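Local coordinates for sensor protein kinase WalK (Staphylococcus aureus, PDB 4YWZ) that probably senses signals outside the cell through this extracellular Cache-type receptor domain, for the essential WalKR two-component system, in which it acts as a histidine kinase, at residues I59-R63 with T74-N79; Q100-I106 with V117-P123. The protein carries 1 engineered substitution. All coordinates share one frame; numbering follows the deposited sequence.

Behind the long N-terminal helix 7-37 and the shorter helix 46-54, the chain enters the antiparallel sheet of this Cache-clan domain at strand 59-66. Contact 1 closes the first loop: the chain turns back through strand 71-74, and residues 74-79 return to the start of strand 59-66 at one margin of the sheet. After helix 90-98, contact 2 pairs the strands of the hairpin 102-109/114-126 at the other margin. The two closures follow one another in series, neither nesting nor crossing, with centres about 15 Å apart and nearest atoms about 7 Å apart. Strand 129-138 runs between strands 59-66 and 114-126, joining both regions into one sheet.

Contact 1: residues I59-R63 with T74-N79; sequences IGEIR and TTKQSN
Glu61 reaches across from strand 59-66 to Thr74 and Asn79, where the antiparallel pairing with strand 71-74 gives way to a loop at the margin of the Cache-type sheet. Its carboxylate is heavily bonded. OE2 accepts from Thr74 OG1 at 2.6 Å through its anti lone pair and from Asn79 ND2 at 3.0 Å. Arg63 grips the same group side-on in a salt bridge, NE bonding to OE2 at 2.9 Å and NH2 to OE1. Both Asn79 ND2 and Arg63 NE meet OE2 from above the carboxylate plane. Three donors thus converge on OE2, which would probably keep Glu61 ionised. Thr74 OG1, while donating to Glu61, accepts from Lys76 N in an ST turn. Thr75 completes the pairing of the main chains: Thr75 N donates to Ile62 O, and its hydroxyl stands in for a backbone carbonyl by accepting from Ile62 N at 3.0 Å, nearly straight at 170°. Gly60 and Glu61 form a classic beta bulge opposite Glu137. Gly60 O accepts from two waters and, weakly, from Lys76 NZ, which the bends at chi3 and chi4 bring round to it. One of these waters also accepts, weakly, from Lys76 NZ at 2.8 Å.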
ATOM      1  N   ILE A  59      -8.419  -3.109  -0.252  1.00 18.27           N
ATOM      2  CA  ILE A  59      -9.557  -3.847   0.333  1.00 18.46           C
ATOM      3  C   ILE A  59     -10.482  -4.344  -0.760  1.00 19.22           C
ATOM      4  O   ILE A  59     -10.950  -3.564  -1.656  1.00 22.23           O
ATOM      5  CB  ILE A  59     -10.265  -2.964   1.341  1.00 20.52           C
ATOM      6  CG1 ILE A  59      -9.344  -2.862   2.570  1.00 24.50           C
ATOM      7  CG2 ILE A  59     -11.633  -3.617   1.718  1.00 23.38           C
ATOM      8  CD1 ILE A  59      -9.888  -2.135   3.740  1.00 27.13           C
ATOM      9  N   GLY A  60     -10.757  -5.654  -0.749  1.00 18.41           N
ATOM     10  CA  GLY A  60     -11.712  -6.310  -1.634  1.00 20.66           C
ATOM     11  C   GLY A  60     -13.161  -6.107  -1.222  1.00 22.88           C
ATOM     12  O   GLY A  60     -13.989  -5.620  -1.973  1.00 23.27           O
ATOM     13  N   GLU A  61     -13.458  -6.460   0.024  1.00 17.11           N
ATOM     14  CA  GLU A  61     -14.808  -6.371   0.581  1.00 17.15           C
ATOM     15  C   GLU A  61     -14.734  -6.223   2.095  1.00 17.09           C
ATOM     16  O   GLU A  61     -13.796  -6.715   2.686  1.00 17.17           O
ATOM     17  CB  GLU A  61     -15.513  -7.649   0.325  1.00 15.81           C
ATOM     18  CG  GLU A  61     -17.025  -7.619   0.659  1.00 18.79           C
ATOM     19  CD  GLU A  61     -17.758  -8.947   0.376  1.00 21.24           C
ATOM     20  OE1 GLU A  61     -17.163  -9.949  -0.059  1.00 23.55           O
ATOM     21  OE2 GLU A  61     -18.949  -9.016   0.705  1.00 21.79           O
ATOM     22  N   ILE A  62     -15.661  -5.452   2.657  1.00 16.47           N
ATOM     23  CA  ILE A  62     -15.834  -5.393   4.099  1.00 15.32           C
ATOM     24  C   ILE A  62     -17.259  -5.854   4.332  1.00 16.90           C
ATOM     25  O   ILE A  62     -18.217  -5.400   3.648  1.00 18.60           O
ATOM     26  CB  ILE A  62     -15.608  -4.004   4.683  1.00 17.07           C
ATOM     27  CG1 ILE A  62     -14.260  -3.417   4.240  1.00 17.30           C
ATOM     28  CG2 ILE A  62     -15.768  -4.096   6.209  1.00 17.16           C
ATOM     29  CD1 ILE A  62     -13.995  -1.991   4.745  1.00 18.32           C
ATOM     30  N   ARG A  63     -17.490  -6.705   5.393  1.00 15.54           N
ATOM     31  CA  ARG A  63     -18.838  -7.040   5.867  1.00 18.28           C
ATOM     32  C   ARG A  63     -18.907  -6.658   7.357  1.00 17.68           C
ATOM     33  O   ARG A  63     -17.922  -6.722   8.078  1.00 17.19           O
ATOM     34  CB  ARG A  63     -19.149  -8.481   5.751  1.00 17.45           C
ATOM     35  CG  ARG A  63     -18.943  -9.047   4.318  1.00 16.65           C
ATOM     36  CD  ARG A  63     -19.129 -10.534   4.174  1.00 17.41           C
ATOM     37  NE  ARG A  63     -18.809 -10.952   2.809  1.00 19.12           N
ATOM     38  CZ  ARG A  63     -18.470 -12.192   2.464  1.00 19.69           C
ATOM     39  NH1 ARG A  63     -18.541 -13.211   3.367  1.00 22.59           N
ATOM     40  NH2 ARG A  63     -18.105 -12.430   1.201  1.00 22.26           N
ATOM     41  N   THR A  74     -22.662  -5.279   3.516  1.00 21.76           N
ATOM     42  CA  THR A  74     -21.491  -5.526   2.704  1.00 21.02           C
ATOM     43  C   THR A  74     -21.218  -4.329   1.809  1.00 23.67           C
ATOM     44  O   THR A  74     -22.134  -3.583   1.416  1.00 24.65           O
ATOM     45  CB  THR A  74     -21.624  -6.786   1.798  1.00 23.29           C
ATOM     46  OG1 THR A  74     -20.448  -6.911   0.979  1.00 24.48           O
ATOM     47  CG2 THR A  74     -22.856  -6.783   0.884  1.00 24.95           C
ATOM     48  N   THR A  75     -19.948  -4.172   1.453  1.00 23.18           N
ATOM     49  CA  THR A  75     -19.512  -3.165   0.480  1.00 22.59           C
ATOM     50  C   THR A  75     -19.542  -3.642  -0.978  1.00 24.13           C
ATOM     51  O   THR A  75     -19.402  -2.783  -1.890  1.00 25.80           O
ATOM     52  CB  THR A  75     -18.129  -2.725   0.756  1.00 19.85           C
ATOM     53  OG1 THR A  75     -17.203  -3.828   0.629  1.00 18.78           O
ATOM     54  CG2 THR A  75     -18.045  -2.169   2.149  1.00 23.32           C
ATOM     55  N   LYS A  76     -19.816  -4.911  -1.193  1.00 22.94           N
ATOM     56  CA  LYS A  76     -19.825  -5.530  -2.519  1.00 27.67           C
ATOM     57  C   LYS A  76     -21.243  -5.782  -3.007  1.00 31.88           C
ATOM     58  O   LYS A  76     -21.994  -6.657  -2.509  1.00 30.11           O
ATOM     59  CB  LYS A  76     -18.917  -6.777  -2.541  1.00 27.63           C
ATOM     60  CG  LYS A  76     -18.833  -7.449  -3.887  1.00 36.46           C
ATOM     61  CD  LYS A  76     -17.695  -8.482  -4.035  1.00 39.58           C
ATOM     62  CE  LYS A  76     -16.294  -8.052  -3.682  1.00 44.38           C
ATOM     63  NZ  LYS A  76     -15.554  -7.061  -4.549  1.00 52.32           N
ATOM     64  N   GLN A  77     -21.648  -4.935  -3.959  1.00 35.95           N
ATOM     65  CA  GLN A  77     -23.035  -4.973  -4.498  1.00 38.69           C
ATOM     66  C   GLN A  77     -23.423  -6.367  -5.028  1.00 33.63           C
ATOM     67  O   GLN A  77     -24.536  -6.851  -4.818  1.00 32.27           O
ATOM     68  CB  GLN A  77     -23.166  -3.849  -5.554  1.00 49.83           C
ATOM     69  CG  GLN A  77     -24.500  -3.760  -6.270  1.00 56.64           C
ATOM     70  CD  GLN A  77     -24.316  -3.711  -7.788  1.00 72.46           C
ATOM     71  OE1 GLN A  77     -24.178  -4.752  -8.454  1.00 80.44           O
ATOM     72  NE2 GLN A  77     -24.294  -2.498  -8.343  1.00 72.45           N
ATOM     73  N   SER A  78     -22.483  -7.087  -5.644  1.00 31.64           N
ATOM     74  CA  SER A  78     -22.721  -8.434  -6.155  1.00 37.05           C
ATOM     75  C   SER A  78     -22.955  -9.474  -5.067  1.00 34.28           C
ATOM     76  O   SER A  78     -23.382 -10.549  -5.378  1.00 35.89           O
ATOM     77  CB  SER A  78     -21.544  -8.878  -7.071  1.00 40.09           C
ATOM     78  OG  SER A  78     -20.276  -8.987  -6.369  1.00 43.30           O
ATOM     79  N   ASN A  79     -22.720  -9.122  -3.781  1.00 29.34           N
ATOM     80  CA  ASN A  79     -22.968  -9.979  -2.650  1.00 28.16           C
ATOM     81  C   ASN A  79     -24.131  -9.513  -1.803  1.00 28.51           C
ATOM     82  O   ASN A  79     -24.327  -9.997  -0.668  1.00 27.96           O
ATOM     83  CB  ASN A  79     -21.732  -9.966  -1.751  1.00 27.23           C
ATOM     84  CG  ASN A  79     -20.696 -10.948  -2.200  1.00 35.49           C
ATOM     85  OD1 ASN A  79     -20.955 -11.823  -3.039  1.00 32.64           O
ATOM     86  ND2 ASN A  79     -19.492 -10.778  -1.688  1.00 28.26           N
TER
HETATM   87  O   HOH W   1     -16.350  -4.186  -1.742  1.00 26.52           O
HETATM   88  O   HOH W   2     -13.652  -4.988  -4.868  1.00 47.92           O

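Contact 2: residues Q100-I106 with V117-P123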
ATOM      1  N   GLN A 100     -11.408 -10.655  20.299  1.00 21.32           N
ATOM      2  CA  GLN A 100     -10.096 -10.417  19.842  1.00 20.96           C
ATOM      3  C   GLN A 100     -10.081 -10.482  18.302  1.00 18.93           C
ATOM      4  O   GLN A 100     -10.776 -11.319  17.731  1.00 19.66           O
ATOM      5  CB  GLN A 100      -9.126 -11.451  20.379  1.00 23.40           C
ATOM      6  CG  GLN A 100      -8.966 -11.417  21.929  1.00 29.01           C
ATOM      7  CD  GLN A 100      -8.153 -12.601  22.467  1.00 39.82           C
ATOM      8  OE1 GLN A 100      -7.734 -13.536  21.734  1.00 48.05           O
ATOM      9  NE2 GLN A 100      -7.917 -12.562  23.770  1.00 53.84           N
ATOM     10  N   SER A 101      -9.187  -9.687  17.715  1.00 18.44           N
ATOM     11  CA  SER A 101      -8.998  -9.789  16.251  1.00 18.42           C
ATOM     12  C   SER A 101      -8.349 -11.108  15.934  1.00 17.87           C
ATOM     13  O   SER A 101      -7.629 -11.790  16.727  1.00 18.29           O
ATOM     14  CB  SER A 101      -8.042  -8.704  15.819  1.00 22.97           C
ATOM     15  OG  SER A 101      -8.689  -7.477  16.029  1.00 30.86           O
ATOM     16  N   ASN A 102      -8.475 -11.516  14.642  1.00 15.61           N
ATOM     17  CA  ASN A 102      -7.828 -12.671  14.112  1.00 15.02           C
ATOM     18  C   ASN A 102      -7.613 -12.554  12.620  1.00 15.93           C
ATOM     19  O   ASN A 102      -8.154 -11.636  12.042  1.00 16.14           O
ATOM     20  CB  ASN A 102      -8.495 -14.015  14.482  1.00 17.70           C
ATOM     21  CG  ASN A 102      -9.859 -14.191  13.885  1.00 19.46           C
ATOM     22  OD1 ASN A 102     -10.050 -14.143  12.640  1.00 16.90           O
ATOM     23  ND2 ASN A 102     -10.836 -14.407  14.737  1.00 18.59           N
ATOM     24  N   ASP A 103      -6.768 -13.420  12.083  1.00 17.27           N
ATOM     25  CA  ASP A 103      -6.475 -13.359  10.595  1.00 18.67           C
ATOM     26  C   ASP A 103      -6.060 -14.676  10.040  1.00 17.60           C
ATOM     27  O   ASP A 103      -5.483 -15.522  10.761  1.00 18.15           O
ATOM     28  CB  ASP A 103      -5.388 -12.311  10.231  1.00 18.14           C
ATOM     29  CG  ASP A 103      -4.007 -12.718  10.646  1.00 19.11           C
ATOM     30  OD1 ASP A 103      -3.676 -12.526  11.858  1.00 23.42           O
ATOM     31  OD2 ASP A 103      -3.236 -13.280   9.864  1.00 21.56           O
ATOM     32  N   HIS A 104      -6.323 -14.886   8.761  1.00 17.84           N
ATOM     33  CA  HIS A 104      -5.777 -16.058   8.052  1.00 17.91           C
ATOM     34  C   HIS A 104      -5.783 -15.818   6.557  1.00 17.58           C
ATOM     35  O   HIS A 104      -6.463 -14.911   6.078  1.00 17.52           O
ATOM     36  CB  HIS A 104      -6.614 -17.307   8.394  1.00 19.28           C
ATOM     37  CG  HIS A 104      -8.034 -17.285   7.956  1.00 17.19           C
ATOM     38  ND1 HIS A 104      -9.022 -16.610   8.645  1.00 18.10           N
ATOM     39  CD2 HIS A 104      -8.652 -17.903   6.933  1.00 21.33           C
ATOM     40  CE1 HIS A 104     -10.183 -16.758   8.013  1.00 21.20           C
ATOM     41  NE2 HIS A 104      -9.981 -17.535   6.969  1.00 20.90           N
ATOM     42  N   LEU A 105      -5.038 -16.668   5.842  1.00 18.36           N
ATOM     43  CA  LEU A 105      -4.985 -16.577   4.387  1.00 19.24           C
ATOM     44  C   LEU A 105      -5.957 -17.543   3.758  1.00 21.98           C
ATOM     45  O   LEU A 105      -6.252 -18.675   4.328  1.00 23.48           O
ATOM     46  CB  LEU A 105      -3.588 -16.917   3.924  1.00 22.84           C
ATOM     47  CG  LEU A 105      -2.436 -15.998   4.018  1.00 29.31           C
ATOM     48  CD1 LEU A 105      -1.164 -16.753   3.531  1.00 31.55           C
ATOM     49  CD2 LEU A 105      -2.670 -14.778   3.079  1.00 28.54           C
ATOM     50  N   ILE A 106      -6.579 -17.169   2.643  1.00 20.50           N
ATOM     51  CA  ILE A 106      -7.522 -18.028   1.916  1.00 19.92           C
ATOM     52  C   ILE A 106      -7.057 -17.969   0.421  1.00 22.34           C
ATOM     53  O   ILE A 106      -6.231 -17.138   0.086  1.00 20.51           O
ATOM     54  CB  ILE A 106      -8.998 -17.714   1.995  1.00 22.17           C
ATOM     55  CG1 ILE A 106      -9.413 -16.355   1.416  1.00 20.53           C
ATOM     56  CG2 ILE A 106      -9.482 -17.784   3.477  1.00 24.45           C
ATOM     57  CD1 ILE A 106     -10.833 -15.957   1.416  1.00 25.33           C
ATOM     58  N   VAL A 117      -5.780 -14.347  -0.587  1.00 16.55           N
ATOM     59  CA  VAL A 117      -6.514 -13.243   0.011  1.00 17.06           C
ATOM     60  C   VAL A 117      -6.316 -13.281   1.518  1.00 18.68           C
ATOM     61  O   VAL A 117      -6.274 -14.326   2.095  1.00 17.54           O
ATOM     62  CB  VAL A 117      -8.014 -13.364  -0.293  1.00 18.14           C
ATOM     63  CG1 VAL A 117      -8.821 -12.359   0.525  1.00 18.02           C
ATOM     64  CG2 VAL A 117      -8.238 -13.089  -1.796  1.00 20.51           C
ATOM     65  N   TRP A 118      -6.112 -12.162   2.141  1.00 16.86           N
ATOM     66  CA  TRP A 118      -5.869 -12.118   3.544  1.00 16.64           C
ATOM     67  C   TRP A 118      -7.172 -11.695   4.179  1.00 16.07           C
ATOM     68  O   TRP A 118      -7.732 -10.612   3.915  1.00 18.06           O
ATOM     69  CB  TRP A 118      -4.748 -11.134   3.923  1.00 17.83           C
ATOM     70  CG  TRP A 118      -4.319 -11.184   5.334  1.00 16.31           C
ATOM     71  CD1 TRP A 118      -3.882 -12.268   5.992  1.00 17.39           C
ATOM     72  CD2 TRP A 118      -4.281 -10.096   6.295  1.00 17.99           C
ATOM     73  NE1 TRP A 118      -3.555 -11.947   7.328  1.00 20.34           N
ATOM     74  CE2 TRP A 118      -3.811 -10.633   7.532  1.00 20.71           C
ATOM     75  CE3 TRP A 118      -4.648  -8.761   6.250  1.00 19.24           C
ATOM     76  CZ2 TRP A 118      -3.636  -9.843   8.672  1.00 18.88           C
ATOM     77  CZ3 TRP A 118      -4.530  -7.990   7.405  1.00 18.38           C
ATOM     78  CH2 TRP A 118      -4.042  -8.551   8.591  1.00 18.17           C
ATOM     79  N   VAL A 119      -7.650 -12.505   5.141  1.00 14.72           N
ATOM     80  CA  VAL A 119      -8.911 -12.263   5.822  1.00 15.59           C
ATOM     81  C   VAL A 119      -8.558 -11.813   7.249  1.00 16.36           C
ATOM     82  O   VAL A 119      -7.731 -12.423   7.958  1.00 17.52           O
ATOM     83  CB  VAL A 119      -9.775 -13.542   5.987  1.00 17.55           C
ATOM     84  CG1 VAL A 119     -10.948 -13.359   6.982  1.00 18.47           C
ATOM     85  CG2 VAL A 119     -10.196 -14.049   4.610  1.00 20.67           C
ATOM     86  N   TYR A 120      -9.082 -10.630   7.600  1.00 15.46           N
ATOM     87  CA  TYR A 120      -8.889  -9.996   8.947  1.00 15.33           C
ATOM     88  C   TYR A 120     -10.267  -9.757   9.507  1.00 15.82           C
ATOM     89  O   TYR A 120     -11.158  -9.140   8.922  1.00 16.53           O
ATOM     90  CB  TYR A 120      -8.105  -8.717   8.785  1.00 17.97           C
ATOM     91  CG  TYR A 120      -7.866  -7.983  10.087  1.00 15.13           C
ATOM     92  CD1 TYR A 120      -6.946  -8.488  10.943  1.00 18.52           C
ATOM     93  CD2 TYR A 120      -8.542  -6.838  10.390  1.00 18.59           C
ATOM     94  CE1 TYR A 120      -6.678  -7.855  12.174  1.00 20.35           C
ATOM     95  CE2 TYR A 120      -8.313  -6.170  11.578  1.00 19.75           C
ATOM     96  CZ  TYR A 120      -7.425  -6.723  12.454  1.00 18.25           C
ATOM     97  OH  TYR A 120      -7.135  -6.069  13.696  1.00 20.94           O
ATOM     98  N   ASN A 121     -10.444 -10.173  10.764  1.00 15.33           N
ATOM     99  CA  ASN A 121     -11.590  -9.888  11.530  1.00 14.68           C
ATOM    100  C   ASN A 121     -11.210  -9.032  12.788  1.00 14.54           C
ATOM    101  O   ASN A 121     -10.240  -9.334  13.490  1.00 16.15           O
ATOM    102  CB  ASN A 121     -12.162 -11.183  12.100  1.00 15.75           C
ATOM    103  CG  ASN A 121     -12.808 -12.044  11.062  1.00 16.90           C
ATOM    104  OD1 ASN A 121     -13.740 -11.599  10.423  1.00 17.85           O
ATOM    105  ND2 ASN A 121     -12.330 -13.218  10.900  1.00 16.80           N
ATOM    106  N   ILE A 122     -11.994  -7.977  12.964  1.00 14.26           N
ATOM    107  CA  ILE A 122     -11.907  -7.151  14.194  1.00 16.44           C
ATOM    108  C   ILE A 122     -13.282  -6.989  14.790  1.00 16.84           C
ATOM    109  O   ILE A 122     -14.227  -6.531  14.178  1.00 17.87           O
ATOM    110  CB  ILE A 122     -11.189  -5.794  13.982  1.00 20.91           C
ATOM    111  CG1 ILE A 122     -11.142  -5.044  15.341  1.00 22.59           C
ATOM    112  CG2 ILE A 122     -11.781  -4.982  12.876  1.00 18.78           C
ATOM    113  CD1 ILE A 122     -10.291  -3.794  15.328  1.00 23.97           C
ATOM    114  N   PRO A 123     -13.422  -7.466  16.043  1.00 16.74           N
ATOM    115  CA  PRO A 123     -14.714  -7.287  16.675  1.00 18.87           C
ATOM    116  C   PRO A 123     -14.953  -5.821  17.050  1.00 16.51           C
ATOM    117  O   PRO A 123     -14.002  -5.146  17.418  1.00 18.45           O
ATOM    118  CB  PRO A 123     -14.596  -8.141  17.984  1.00 19.70           C
ATOM    119  CG  PRO A 123     -13.183  -8.366  18.256  1.00 23.07           C
ATOM    120  CD  PRO A 123     -12.489  -8.227  16.879  1.00 16.88           C
TER
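His104 lays one face of its imidazole over Val119, whose CB sits 4.1 Å from the ring centroid in a CH-pi contact offset toward the rim. CG of His104 stands between its backbone N and carbonyl carbon (chi1 64°), which carries the ring across to the partner strand. On the same face of the sheet, Ile106 runs alongside Val117, CG1 to CB 3.7 Å, while its CD1 meets Val119 CG2. Asn102 and Asn121 also lie side by side there, their amide planes turned 78° apart. Asn121 ND2 donates to Asn102 OD1 at 3.0 Å along an almost straight N-H line. Asn121 OD1 accepts from Asn133 ND2, and Asn102 ND2 donates to Ser91 O, so the amide pair also links the hairpin to strand 129-138 and helix 90-98. The two strands form an antiparallel beta hairpin at the margin of the Cache-type sheet, with Asn102-Asn121, His104-Val119 and Ile106-Val117 as hydrogen-bonded pairs. In each, both backbone N-H groups donate to the partner's carbonyl, as in the 2.8 Å bond from Val119 N to His104 O. The other face bears the non-hydrogen-bonded pairs Asp103-Tyr120 and Leu105-Trp118. Here the indole of Trp118 slants back toward Asp103: NE1 donates to OD2 at 2.9 Å, leaving near its ring plane but reaching the oxygen from above the carboxylate plane. Leu105 CD2 comes to the edge of the same indole, 4.0 Å from CD1, whereas Tyr120 CB lies over one of its faces. Trp118 and Tyr120 both pack on helix 7-37. Near the end of the pairing, Ser101 OG lies 3.1 Å from Tyr120 OH, and Pro123 CG rests against Gln100 N.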